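Local coordinates for protein paraflagellar rod component (Trypanosoma brucei, PDB 2Q0X) that is of unknown function but adopts the alpha/beta hydrolase fold, consistent with kinship to hydrolytic enzymes without establishing any activity, at residues Val41-Gly46 / Asp55-Leu60; Ile139-Val144 / Ser281-Ala286; Lys181-Pro186 / Leu200-Trp205; Phe265-Thr268 / Arg274-Lys277. All coordinates share one frame; numbering follows the deposited sequence.

Contact 1 (Val41-Gly46 / Asp55-Leu60); sequences VLWVGG and DYFTNL
The indole NE1 of W43 is hydrogen-bonded to T115 OG1 on the adjoining strand 110-115 and also lies 3.6 Å from CZ of F57, so one nitrogen has a polar partner and an aromatic neighbour. The two rings form an edge-to-face (T-shaped) pair: the five-membered ring of W43 and the ring of F57 have centroids 4.7 Å apart and planes at 69°. F57 presents CE2 and CZ, with CE2 3.6 Å above the indole plane and over its centre. On the opposite indole face lies the backbone, G45 N standing 3.7 Å above the plane near the rim. W43 reaches the helix because its CG is anti to the backbone N (chi1 174°). Within 55-60, D55 O accepts from both T58 N and T58 OG1, the latter at 2.9 Å. The pair joins the strand and helix of the beta-alpha-beta unit formed by strand 40-44, helix 57-64 and strand 69-73, and F113 and F70 extend the aromatic cluster. T115 engages the indole N-H while the ring face receives the F57 edge, and the contact between strand and helix therefore rests on ring packing, a C-H edge against a pi face.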
loop_
_atom_site.group_PDB
_atom_site.type_symbol
_atom_site.label_atom_id
_atom_site.label_comp_id
_atom_site.label_asym_id
_atom_site.label_seq_id
_atom_site.Cartn_x
_atom_site.Cartn_y
_atom_site.Cartn_z
ATOM N N VAL A 41 11.240 -16.150 6.926
ATOM C CA VAL A 41 10.218 -16.280 5.910
ATOM C C VAL A 41 9.849 -14.876 5.395
ATOM O O VAL A 41 9.554 -13.981 6.183
ATOM C CB VAL A 41 8.978 -16.986 6.457
ATOM C CG1 VAL A 41 7.861 -16.992 5.409
ATOM C CG2 VAL A 41 9.358 -18.410 6.892
ATOM N N LEU A 42 9.925 -14.688 4.075
ATOM C CA LEU A 42 9.589 -13.447 3.428
ATOM C C LEU A 42 8.336 -13.648 2.590
ATOM O O LEU A 42 8.317 -14.468 1.650
ATOM C CB LEU A 42 10.734 -12.983 2.540
ATOM C CG LEU A 42 10.509 -11.745 1.658
ATOM C CD1 LEU A 42 10.054 -10.559 2.496
ATOM C CD2 LEU A 42 11.799 -11.418 0.833
ATOM N N TRP A 43 7.321 -12.842 2.897
ATOM C CA TRP A 43 6.032 -12.908 2.232
ATOM C C TRP A 43 5.832 -11.754 1.233
ATOM O O TRP A 43 6.058 -10.600 1.550
ATOM C CB TRP A 43 4.896 -12.896 3.257
ATOM C CG TRP A 43 3.555 -12.817 2.598
ATOM C CD1 TRP A 43 2.861 -13.845 2.029
ATOM C CD2 TRP A 43 2.760 -11.645 2.401
ATOM N NE1 TRP A 43 1.691 -13.390 1.502
ATOM C CE2 TRP A 43 1.607 -12.037 1.708
ATOM C CE3 TRP A 43 2.916 -10.301 2.736
ATOM C CZ2 TRP A 43 0.608 -11.142 1.360
ATOM C CZ3 TRP A 43 1.928 -9.413 2.379
ATOM C CH2 TRP A 43 0.790 -9.838 1.697
ATOM N N VAL A 44 5.379 -12.105 0.039
ATOM C CA VAL A 44 4.915 -11.154 -0.952
ATOM C C VAL A 44 3.575 -11.683 -1.489
ATOM O O VAL A 44 3.369 -12.880 -1.634
ATOM C CB VAL A 44 6.019 -10.903 -2.089
ATOM C CG1 VAL A 44 6.222 -12.072 -2.953
ATOM C CG2 VAL A 44 5.669 -9.692 -2.905
ATOM N N GLY A 45 2.660 -10.782 -1.760
ATOM C CA GLY A 45 1.306 -11.162 -2.126
ATOM C C GLY A 45 0.826 -10.526 -3.399
ATOM O O GLY A 45 1.610 -9.970 -4.200
ATOM N N GLY A 46 -0.487 -10.626 -3.576
ATOM C CA GLY A 46 -1.165 -9.986 -4.647
ATOM C C GLY A 46 -1.148 -8.477 -4.502
ATOM O O GLY A 46 -0.812 -7.925 -3.446
ATOM N N ASP A 55 -4.984 -12.760 8.733
ATOM C CA ASP A 55 -4.987 -12.660 10.177
ATOM C C ASP A 55 -4.061 -13.720 10.769
ATOM O O ASP A 55 -3.298 -13.410 11.684
ATOM C CB ASP A 55 -6.433 -12.785 10.749
ATOM C CG ASP A 55 -7.288 -11.529 10.510
ATOM O OD1 ASP A 55 -6.776 -10.537 9.953
ATOM O OD2 ASP A 55 -8.484 -11.531 10.879
ATOM N N TYR A 56 -4.076 -14.939 10.222
ATOM C CA TYR A 56 -3.225 -16.021 10.753
ATOM C C TYR A 56 -1.711 -15.782 10.712
ATOM O O TYR A 56 -0.984 -16.452 11.421
ATOM C CB TYR A 56 -3.585 -17.401 10.155
ATOM C CG TYR A 56 -2.943 -17.729 8.825
ATOM C CD1 TYR A 56 -1.600 -18.118 8.751
ATOM C CD2 TYR A 56 -3.675 -17.687 7.656
ATOM C CE1 TYR A 56 -1.014 -18.422 7.569
ATOM C CE2 TYR A 56 -3.087 -17.987 6.460
ATOM C CZ TYR A 56 -1.755 -18.363 6.415
ATOM O OH TYR A 56 -1.152 -18.672 5.208
ATOM N N PHE A 57 -1.240 -14.842 9.897
ATOM C CA PHE A 57 0.155 -14.401 9.923
ATOM C C PHE A 57 0.678 -14.009 11.311
ATOM O O PHE A 57 1.873 -14.151 11.583
ATOM C CB PHE A 57 0.334 -13.184 9.004
ATOM C CG PHE A 57 0.362 -13.499 7.544
ATOM C CD1 PHE A 57 0.107 -14.781 7.052
ATOM C CD2 PHE A 57 0.629 -12.482 6.635
ATOM C CE1 PHE A 57 0.154 -15.036 5.680
ATOM C CE2 PHE A 57 0.670 -12.737 5.270
ATOM C CZ PHE A 57 0.439 -14.008 4.799
ATOM N N THR A 58 -0.199 -13.477 12.169
ATOM C CA THR A 58 0.183 -13.168 13.545
ATOM C C THR A 58 0.500 -14.453 14.312
ATOM O O THR A 58 1.486 -14.524 15.044
ATOM C CB THR A 58 -0.888 -12.301 14.291
ATOM O OG1 THR A 58 -2.149 -12.968 14.343
ATOM C CG2 THR A 58 -1.084 -10.978 13.563
ATOM N N ASN A 59 -0.326 -15.470 14.104
ATOM C CA ASN A 59 -0.133 -16.782 14.729
ATOM C C ASN A 59 1.064 -17.545 14.124
ATOM O O ASN A 59 1.872 -18.108 14.855
ATOM C CB ASN A 59 -1.409 -17.613 14.608
ATOM C CG ASN A 59 -2.584 -16.977 15.300
ATOM O OD1 ASN A 59 -2.617 -16.884 16.531
ATOM N ND2 ASN A 59 -3.560 -16.512 14.516
ATOM N N LEU A 60 1.153 -17.563 12.794
ATOM C CA LEU A 60 2.359 -18.014 12.080
ATOM C C LEU A 60 3.659 -17.433 12.649
ATOM O O LEU A 60 4.553 -18.184 13.042
ATOM C CB LEU A 60 2.288 -17.663 10.579
ATOM C CG LEU A 60 3.369 -18.319 9.680
ATOM C CD1 LEU A 60 3.543 -19.833 10.009
ATOM C CD2 LEU A 60 3.077 -18.163 8.214
#

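Contact 2 (Ile139-Val144 / Ser281-Ala286); sequences ILHGVV and SEHVAA
H141 overlaps H283 through the CD2-NE2 side of its imidazole, where CD2 comes within 3.4 Å of H283 CE1. The pair joins two elements of the alpha/beta hydrolase fold, strand 135-143 in the parallel part of the central sheet and the C-terminal helix 280-299, which packs on the sheet. The ring centroids are 5.1 Å apart and the planes are turned by 35°, which is too oblique for either a parallel stack or a T-shaped pair. The side chains approach at about a right angle. H141 holds CG anti to its own N (chi1 -177°) and so extends from the strand toward the helix, while H283 has CG beside its N (chi1 -74°) and reaches back toward the sheet.

The polar ends are satisfied by a shared third residue. H141 NE2 is hydrogen-bonded to D267 OD2 and H283 NE2 to D267 OD1, so one carboxylate spans both rings. H283 ND1 is bonded to Y56 OH, which leaves both nitrogens of that ring engaged and fixes its rotation. M230 of the neighbouring strand 227-232 touches both histidines, and F265 meets the H283 ring edge-to-face, so the polar cluster sits in buried surroundings. Between the two NE2 atoms of H141 and H283 the separation is 3.9 Å, and each is directed instead to its own oxygen of D267.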
loop_
_atom_site.group_PDB
_atom_site.type_symbol
_atom_site.label_atom_id
_atom_site.label_comp_id
_atom_site.label_asym_id
_atom_site.label_seq_id
_atom_site.Cartn_x
_atom_site.Cartn_y
_atom_site.Cartn_z
ATOM N N ILE A 139 7.499 -21.420 -0.665
ATOM C CA ILE A 139 6.129 -21.779 -0.325
ATOM C C ILE A 139 5.202 -20.956 -1.199
ATOM O O ILE A 139 5.268 -19.738 -1.178
ATOM C CB ILE A 139 5.801 -21.470 1.184
ATOM C CG1 ILE A 139 6.763 -22.199 2.129
ATOM C CG2 ILE A 139 4.322 -21.773 1.482
ATOM C CD1 ILE A 139 7.063 -21.449 3.448
ATOM N N LEU A 140 4.324 -21.616 -1.937
ATOM C CA LEU A 140 3.405 -20.910 -2.808
ATOM C C LEU A 140 1.978 -21.339 -2.525
ATOM O O LEU A 140 1.678 -22.525 -2.444
ATOM C CB LEU A 140 3.737 -21.160 -4.284
ATOM C CG LEU A 140 5.180 -20.931 -4.754
ATOM C CD1 LEU A 140 5.385 -21.432 -6.180
ATOM C CD2 LEU A 140 5.574 -19.514 -4.604
ATOM N N HIS A 141 1.101 -20.354 -2.387
ATOM C CA HIS A 141 -0.330 -20.594 -2.204
ATOM C C HIS A 141 -1.066 -20.104 -3.419
ATOM O O HIS A 141 -0.772 -19.026 -3.948
ATOM C CB HIS A 141 -0.876 -19.922 -0.935
ATOM C CG HIS A 141 -2.331 -20.201 -0.677
ATOM N ND1 HIS A 141 -3.342 -19.550 -1.349
ATOM C CD2 HIS A 141 -2.938 -21.074 0.160
ATOM C CE1 HIS A 141 -4.509 -19.999 -0.927
ATOM N NE2 HIS A 141 -4.292 -20.931 -0.016
ATOM N N GLY A 142 -2.032 -20.914 -3.853
ATOM C CA GLY A 142 -2.965 -20.487 -4.866
ATOM C C GLY A 142 -4.321 -21.145 -4.784
ATOM O O GLY A 142 -4.463 -22.289 -4.327
ATOM N N VAL A 143 -5.322 -20.395 -5.230
ATOM C CA VAL A 143 -6.662 -20.909 -5.460
ATOM C C VAL A 143 -6.754 -21.288 -6.920
ATOM O O VAL A 143 -6.402 -20.510 -7.792
ATOM C CB VAL A 143 -7.733 -19.862 -5.165
ATOM C CG1 VAL A 143 -9.150 -20.453 -5.432
ATOM C CG2 VAL A 143 -7.569 -19.318 -3.722
ATOM N N VAL A 144 -7.239 -22.486 -7.185
ATOM C CA VAL A 144 -7.331 -22.985 -8.555
ATOM C C VAL A 144 -8.797 -23.233 -8.923
ATOM O O VAL A 144 -9.627 -23.454 -8.048
ATOM C CB VAL A 144 -6.518 -24.284 -8.727
ATOM C CG1 VAL A 144 -5.059 -24.001 -8.511
ATOM C CG2 VAL A 144 -7.007 -25.377 -7.751
ATOM N N SER A 281 -5.577 -22.866 10.829
ATOM C CA SER A 281 -4.831 -23.894 11.547
ATOM C C SER A 281 -4.095 -24.845 10.595
ATOM O O SER A 281 -3.009 -25.330 10.917
ATOM C CB SER A 281 -5.797 -24.712 12.411
ATOM O OG SER A 281 -5.364 -24.754 13.759
ATOM N N GLU A 282 -4.726 -25.156 9.461
ATOM C CA GLU A 282 -4.108 -25.993 8.427
ATOM C C GLU A 282 -2.884 -25.297 7.815
ATOM O O GLU A 282 -1.830 -25.914 7.713
ATOM C CB GLU A 282 -5.101 -26.331 7.309
ATOM C CG GLU A 282 -6.278 -27.245 7.720
ATOM C CD GLU A 282 -7.281 -27.429 6.572
ATOM O OE1 GLU A 282 -6.972 -26.989 5.433
ATOM O OE2 GLU A 282 -8.369 -28.003 6.802
ATOM N N HIS A 283 -3.026 -24.024 7.434
ATOM C CA HIS A 283 -1.902 -23.240 6.874
ATOM C C HIS A 283 -0.727 -23.191 7.846
ATOM O O HIS A 283 0.400 -23.472 7.467
ATOM C CB HIS A 283 -2.298 -21.800 6.566
ATOM C CG HIS A 283 -3.158 -21.636 5.352
ATOM N ND1 HIS A 283 -2.930 -20.649 4.421
ATOM C CD2 HIS A 283 -4.268 -22.293 4.940
ATOM C CE1 HIS A 283 -3.845 -20.726 3.469
ATOM N NE2 HIS A 283 -4.670 -21.714 3.760
ATOM N N VAL A 284 -0.986 -22.833 9.094
ATOM C CA VAL A 284 0.102 -22.686 10.056
ATOM C C VAL A 284 0.838 -24.015 10.240
ATOM O O VAL A 284 2.068 -24.071 10.184
ATOM C CB VAL A 284 -0.408 -22.141 11.407
ATOM C CG1 VAL A 284 0.654 -22.296 12.506
ATOM C CG2 VAL A 284 -0.826 -20.674 11.252
ATOM N N ALA A 285 0.065 -25.076 10.446
ATOM C CA ALA A 285 0.600 -26.407 10.663
ATOM C C ALA A 285 1.395 -26.932 9.456
ATOM O O ALA A 285 2.456 -27.501 9.634
ATOM C CB ALA A 285 -0.518 -27.367 11.027
ATOM N N ALA A 286 0.881 -26.731 8.246
ATOM C CA ALA A 286 1.558 -27.181 7.024
ATOM C C ALA A 286 2.882 -26.418 6.785
ATOM O O ALA A 286 3.891 -27.005 6.385
ATOM C CB ALA A 286 0.622 -27.026 5.804
#

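Contact 3 (Lys181-Pro186 / Leu200-Trp205); sequences KHYDIP and LQEAVW
Y183 and E202 approach from opposite directions and share one hydrogen bond, Y183 OH donating to E202 OE2 at 2.8 Å. The carboxylate receives it on the syn lone pair of OE2, and the phenol ring and carboxylate lie nearly in one plane, 21° apart. OE2 therefore stands at the ring edge, 3.3 Å from Y183 CE1. The glutamate gets there through a bend at chi2 (100°) that brings its end round to the phenol. Its other oxygen, OE1, is hydrogen-bonded to T199 OG1, so both oxygens have partners.

The tight part continues along the 181-186 loop. D184 OD1 sits 3.6 Å above the Y183 ring plane, over its centre, and accepts from I185 N at 2.8 Å, the donor approaching from above the carboxylate. D184 OD2 makes a salt bridge with R273. By contrast, the N-terminal end of 181-186 faces solvent: K181 is exposed and H182 partly so, with K181 CG merely resting on one face of the H182 imidazole. E202 itself is also partly exposed, whereas Y183 is buried.

Both segments belong to the region between strands 135-143 and 227-232, the usual place for a cap insertion in alpha/beta hydrolases. The join between them depends largely on one directional bond. Two hydroxyl partners, one on each oxygen, would probably favour the ionised form of E202.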
loop_
_atom_site.group_PDB
_atom_site.type_symbol
_atom_site.label_atom_id
_atom_site.label_comp_id
_atom_site.label_asym_id
_atom_site.label_seq_id
_atom_site.Cartn_x
_atom_site.Cartn_y
_atom_site.Cartn_z
ATOM N N LYS A 181 -13.381 -8.500 -16.950
ATOM C CA LYS A 181 -14.091 -9.552 -17.682
ATOM C C LYS A 181 -13.112 -10.600 -18.223
ATOM O O LYS A 181 -13.493 -11.735 -18.488
ATOM C CB LYS A 181 -15.004 -8.948 -18.779
ATOM C CG LYS A 181 -14.486 -9.026 -20.214
ATOM C CD LYS A 181 -15.445 -8.372 -21.206
ATOM C CE LYS A 181 -15.380 -6.837 -21.189
ATOM N NZ LYS A 181 -16.526 -6.193 -20.461
ATOM N N HIS A 182 -11.841 -10.227 -18.329
ATOM C CA HIS A 182 -10.807 -11.108 -18.863
ATOM C C HIS A 182 -9.935 -11.812 -17.814
ATOM O O HIS A 182 -9.203 -12.733 -18.153
ATOM C CB HIS A 182 -9.945 -10.328 -19.861
ATOM C CG HIS A 182 -10.643 -10.061 -21.159
ATOM N ND1 HIS A 182 -11.051 -8.803 -21.542
ATOM C CD2 HIS A 182 -11.037 -10.902 -22.145
ATOM C CE1 HIS A 182 -11.646 -8.874 -22.720
ATOM N NE2 HIS A 182 -11.650 -10.138 -23.108
ATOM N N TYR A 183 -10.000 -11.393 -16.553
ATOM C CA TYR A 183 -9.318 -12.122 -15.473
ATOM C C TYR A 183 -10.158 -12.041 -14.216
ATOM O O TYR A 183 -11.023 -11.182 -14.129
ATOM C CB TYR A 183 -7.906 -11.560 -15.220
ATOM C CG TYR A 183 -6.936 -12.581 -14.642
ATOM C CD1 TYR A 183 -6.590 -13.711 -15.358
ATOM C CD2 TYR A 183 -6.396 -12.418 -13.378
ATOM C CE1 TYR A 183 -5.712 -14.645 -14.843
ATOM C CE2 TYR A 183 -5.522 -13.339 -12.846
ATOM C CZ TYR A 183 -5.179 -14.457 -13.580
ATOM O OH TYR A 183 -4.305 -15.379 -13.059
ATOM N N ASP A 184 -9.916 -12.935 -13.256
ATOM C CA ASP A 184 -10.724 -12.990 -12.025
ATOM C C ASP A 184 -10.111 -12.243 -10.837
ATOM O O ASP A 184 -10.716 -11.338 -10.292
ATOM C CB ASP A 184 -11.062 -14.444 -11.634
ATOM C CG ASP A 184 -9.878 -15.388 -11.736
ATOM O OD1 ASP A 184 -8.756 -14.924 -11.993
ATOM O OD2 ASP A 184 -10.079 -16.604 -11.566
ATOM N N ILE A 185 -8.908 -12.635 -10.431
ATOM C CA ILE A 185 -8.217 -11.991 -9.329
ATOM C C ILE A 185 -7.849 -10.568 -9.781
ATOM O O ILE A 185 -7.509 -10.377 -10.950
ATOM C CB ILE A 185 -6.961 -12.814 -8.949
ATOM C CG1 ILE A 185 -7.385 -14.167 -8.345
ATOM C CG2 ILE A 185 -6.049 -12.032 -7.990
ATOM C CD1 ILE A 185 -6.253 -15.157 -8.235
ATOM N N PRO A 186 -7.954 -9.562 -8.882
ATOM C CA PRO A 186 -7.547 -8.208 -9.280
ATOM C C PRO A 186 -6.083 -8.078 -9.703
ATOM O O PRO A 186 -5.174 -8.518 -8.991
ATOM C CB PRO A 186 -7.844 -7.365 -8.038
ATOM C CG PRO A 186 -8.824 -8.141 -7.262
ATOM C CD PRO A 186 -8.494 -9.583 -7.510
ATOM N N LEU A 200 -0.694 -19.743 -9.534
ATOM C CA LEU A 200 -0.544 -21.182 -9.649
ATOM C C LEU A 200 -1.477 -21.833 -10.670
ATOM O O LEU A 200 -1.209 -22.950 -11.115
ATOM C CB LEU A 200 -0.733 -21.826 -8.291
ATOM C CG LEU A 200 0.389 -21.543 -7.294
ATOM C CD1 LEU A 200 0.227 -22.430 -6.098
ATOM C CD2 LEU A 200 1.749 -21.740 -7.911
ATOM N N GLN A 201 -2.582 -21.169 -11.034
ATOM C CA GLN A 201 -3.391 -21.652 -12.159
ATOM C C GLN A 201 -2.529 -21.814 -13.418
ATOM O O GLN A 201 -2.504 -22.877 -14.040
ATOM C CB GLN A 201 -4.561 -20.718 -12.442
ATOM C CG GLN A 201 -5.624 -21.281 -13.392
ATOM C CD GLN A 201 -6.502 -22.322 -12.741
ATOM O OE1 GLN A 201 -6.662 -22.329 -11.517
ATOM N NE2 GLN A 201 -7.091 -23.216 -13.558
ATOM N N GLU A 202 -1.811 -20.760 -13.791
ATOM C CA GLU A 202 -0.983 -20.797 -15.006
ATOM C C GLU A 202 0.326 -21.577 -14.796
ATOM O O GLU A 202 0.766 -22.311 -15.681
ATOM C CB GLU A 202 -0.665 -19.373 -15.473
ATOM C CG GLU A 202 -1.913 -18.562 -15.882
ATOM C CD GLU A 202 -2.407 -17.600 -14.822
ATOM O OE1 GLU A 202 -2.203 -17.846 -13.605
ATOM O OE2 GLU A 202 -3.032 -16.590 -15.216
ATOM N N ALA A 203 0.923 -21.422 -13.614
ATOM C CA ALA A 203 2.222 -22.035 -13.310
ATOM C C ALA A 203 2.149 -23.557 -13.107
ATOM O O ALA A 203 3.077 -24.262 -13.468
ATOM C CB ALA A 203 2.838 -21.376 -12.104
ATOM N N VAL A 204 1.049 -24.052 -12.525
ATOM C CA VAL A 204 0.973 -25.460 -12.127
ATOM C C VAL A 204 -0.300 -26.180 -12.608
ATOM O O VAL A 204 -0.217 -27.212 -13.260
ATOM C CB VAL A 204 1.105 -25.589 -10.584
ATOM C CG1 VAL A 204 0.787 -26.998 -10.107
ATOM C CG2 VAL A 204 2.500 -25.184 -10.126
ATOM N N TRP A 205 -1.462 -25.630 -12.304
ATOM C CA TRP A 205 -2.713 -26.353 -12.473
ATOM C C TRP A 205 -3.013 -26.642 -13.936
ATOM O O TRP A 205 -3.144 -27.809 -14.340
ATOM C CB TRP A 205 -3.873 -25.573 -11.845
ATOM C CG TRP A 205 -5.044 -26.434 -11.509
ATOM C CD1 TRP A 205 -6.244 -26.441 -12.124
ATOM C CD2 TRP A 205 -5.106 -27.425 -10.474
ATOM N NE1 TRP A 205 -7.067 -27.375 -11.542
ATOM C CE2 TRP A 205 -6.390 -27.996 -10.524
ATOM C CE3 TRP A 205 -4.200 -27.879 -9.506
ATOM C CZ2 TRP A 205 -6.800 -29.004 -9.642
ATOM C CZ3 TRP A 205 -4.600 -28.878 -8.623
ATOM C CH2 TRP A 205 -5.894 -29.427 -8.695
#

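Contact 4 (Phe265-Thr268 / Arg274-Lys277); sequences FNDT and RVLK
Backbone hydrogen bonds carry the pairing of T268 with K277. T268 N donates to K277 O at 2.7 Å, with the donor in the carbonyl plane, and in return T268 O accepts from both L276 N at 2.7 Å and K277 N at 3.1 Å. Two consecutive residues thus face one, which is a classic beta bulge in this two-stranded antiparallel hairpin. T268 O is gripped by two N-H groups, each tilted 18° from its carbonyl plane. A weaker C-H...O contact adds to this, D267 CA lying 3.3 Å from K277 O.

Side-chain packing is slighter. T268 CB and K277 CB are 4.1 Å apart on one face of the hairpin, while the extended lysine chain leads away from it. L276 CB touches T268 O, and V275 CG2 lies 4.0 Å from D267 OD2. Toward the second subunit of the assembly, R274 and L276 pack on Y25 of that chain.

Polar bonds outside the hairpin centre on D267, which lies in the loop after strand 260-264, the outermost strand of the main sheet. Besides serving H141 and H283, its carboxylate accepts a third bond, from A279 N to OD1. Three donors on the carboxylate, with T268 next to it tied to K277, imply an aspartate held in place to bridge two histidines.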
loop_
_atom_site.group_PDB
_atom_site.type_symbol
_atom_site.label_atom_id
_atom_site.label_comp_id
_atom_site.label_asym_id
_atom_site.label_seq_id
_atom_site.Cartn_x
_atom_site.Cartn_y
_atom_site.Cartn_z
ATOM N N PHE A 265 -5.953 -27.346 0.981
ATOM C CA PHE A 265 -6.457 -26.633 2.154
ATOM C C PHE A 265 -7.937 -26.318 2.015
ATOM O O PHE A 265 -8.415 -25.990 0.923
ATOM C CB PHE A 265 -5.619 -25.376 2.399
ATOM C CG PHE A 265 -4.181 -25.702 2.666
ATOM C CD1 PHE A 265 -3.322 -26.017 1.618
ATOM C CD2 PHE A 265 -3.707 -25.796 3.967
ATOM C CE1 PHE A 265 -2.014 -26.380 1.865
ATOM C CE2 PHE A 265 -2.400 -26.160 4.212
ATOM C CZ PHE A 265 -1.551 -26.446 3.154
ATOM N N ASN A 266 -8.655 -26.410 3.134
ATOM C CA ASN A 266 -10.095 -26.176 3.158
ATOM C C ASN A 266 -10.412 -24.683 3.321
ATOM O O ASN A 266 -11.298 -24.312 4.072
ATOM C CB ASN A 266 -10.753 -27.014 4.276
ATOM C CG ASN A 266 -10.492 -28.506 4.113
ATOM O OD1 ASN A 266 -10.878 -29.109 3.114
ATOM N ND2 ASN A 266 -9.810 -29.102 5.084
ATOM N N ASP A 267 -9.681 -23.840 2.596
ATOM C CA ASP A 267 -9.940 -22.407 2.538
ATOM C C ASP A 267 -11.330 -22.164 1.984
ATOM O O ASP A 267 -11.755 -22.851 1.075
ATOM C CB ASP A 267 -8.927 -21.726 1.604
ATOM C CG ASP A 267 -7.501 -21.791 2.124
ATOM O OD1 ASP A 267 -7.288 -22.169 3.288
ATOM O OD2 ASP A 267 -6.588 -21.461 1.361
ATOM N N THR A 268 -12.037 -21.184 2.524
ATOM C CA THR A 268 -13.268 -20.723 1.889
ATOM C C THR A 268 -12.877 -19.704 0.811
ATOM O O THR A 268 -12.198 -18.714 1.093
ATOM C CB THR A 268 -14.223 -20.122 2.910
ATOM O OG1 THR A 268 -14.375 -21.053 3.988
ATOM C CG2 THR A 268 -15.579 -19.813 2.271
ATOM N N ARG A 274 -10.468 -15.965 -4.940
ATOM C CA ARG A 274 -10.035 -15.193 -3.801
ATOM C C ARG A 274 -10.326 -15.954 -2.506
ATOM O O ARG A 274 -11.374 -16.547 -2.354
ATOM C CB ARG A 274 -10.757 -13.846 -3.811
ATOM C CG ARG A 274 -10.547 -13.075 -5.129
ATOM C CD ARG A 274 -10.035 -11.669 -4.888
ATOM N NE ARG A 274 -11.091 -10.670 -5.040
ATOM C CZ ARG A 274 -11.004 -9.404 -4.635
ATOM N NH1 ARG A 274 -9.922 -8.950 -4.006
ATOM N NH2 ARG A 274 -12.023 -8.589 -4.851
ATOM N N VAL A 275 -9.378 -15.952 -1.584
ATOM C CA VAL A 275 -9.585 -16.586 -0.296
ATOM C C VAL A 275 -10.413 -15.634 0.576
ATOM O O VAL A 275 -10.029 -14.480 0.809
ATOM C CB VAL A 275 -8.239 -16.987 0.371
ATOM C CG1 VAL A 275 -8.451 -17.497 1.785
ATOM C CG2 VAL A 275 -7.549 -18.038 -0.462
ATOM N N LEU A 276 -11.579 -16.111 1.000
ATOM C CA LEU A 276 -12.433 -15.382 1.920
ATOM C C LEU A 276 -12.048 -15.715 3.357
ATOM O O LEU A 276 -12.112 -14.867 4.240
ATOM C CB LEU A 276 -13.907 -15.751 1.688
ATOM C CG LEU A 276 -14.469 -15.482 0.287
ATOM C CD1 LEU A 276 -15.915 -16.007 0.175
ATOM C CD2 LEU A 276 -14.400 -13.991 -0.057
ATOM N N LYS A 277 -11.683 -16.966 3.598
ATOM C CA LYS A 277 -11.254 -17.391 4.922
ATOM C C LYS A 277 -10.283 -18.550 4.748
ATOM O O LYS A 277 -10.624 -19.564 4.150
ATOM C CB LYS A 277 -12.459 -17.811 5.767
ATOM C CG LYS A 277 -12.154 -18.064 7.260
ATOM C CD LYS A 277 -13.428 -18.491 8.008
ATOM C CE LYS A 277 -13.135 -19.145 9.371
ATOM N NZ LYS A 277 -14.375 -19.396 10.167
#

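From the N terminus, contact 1 comes first and closes a short loop within one beta-alpha-beta unit, tying strand 40-44 to the helix that follows. Contact 2 then spans a long stretch of chain, from strand 135-143 to the C-terminal helix. Contacts 3 and 4 both fall inside that span, one after the other: contact 3 closes a loop in the insertion before strand 227-232, contact 4 a hairpin just before the final helix. None crosses another. Contact 2 touches contact 1 through Y56, contact 3 through V144 with Q201, and contact 4 through D267, with its centre about 10 Å from that of contact 4; contacts 3 and 4 also meet, P186 against R274.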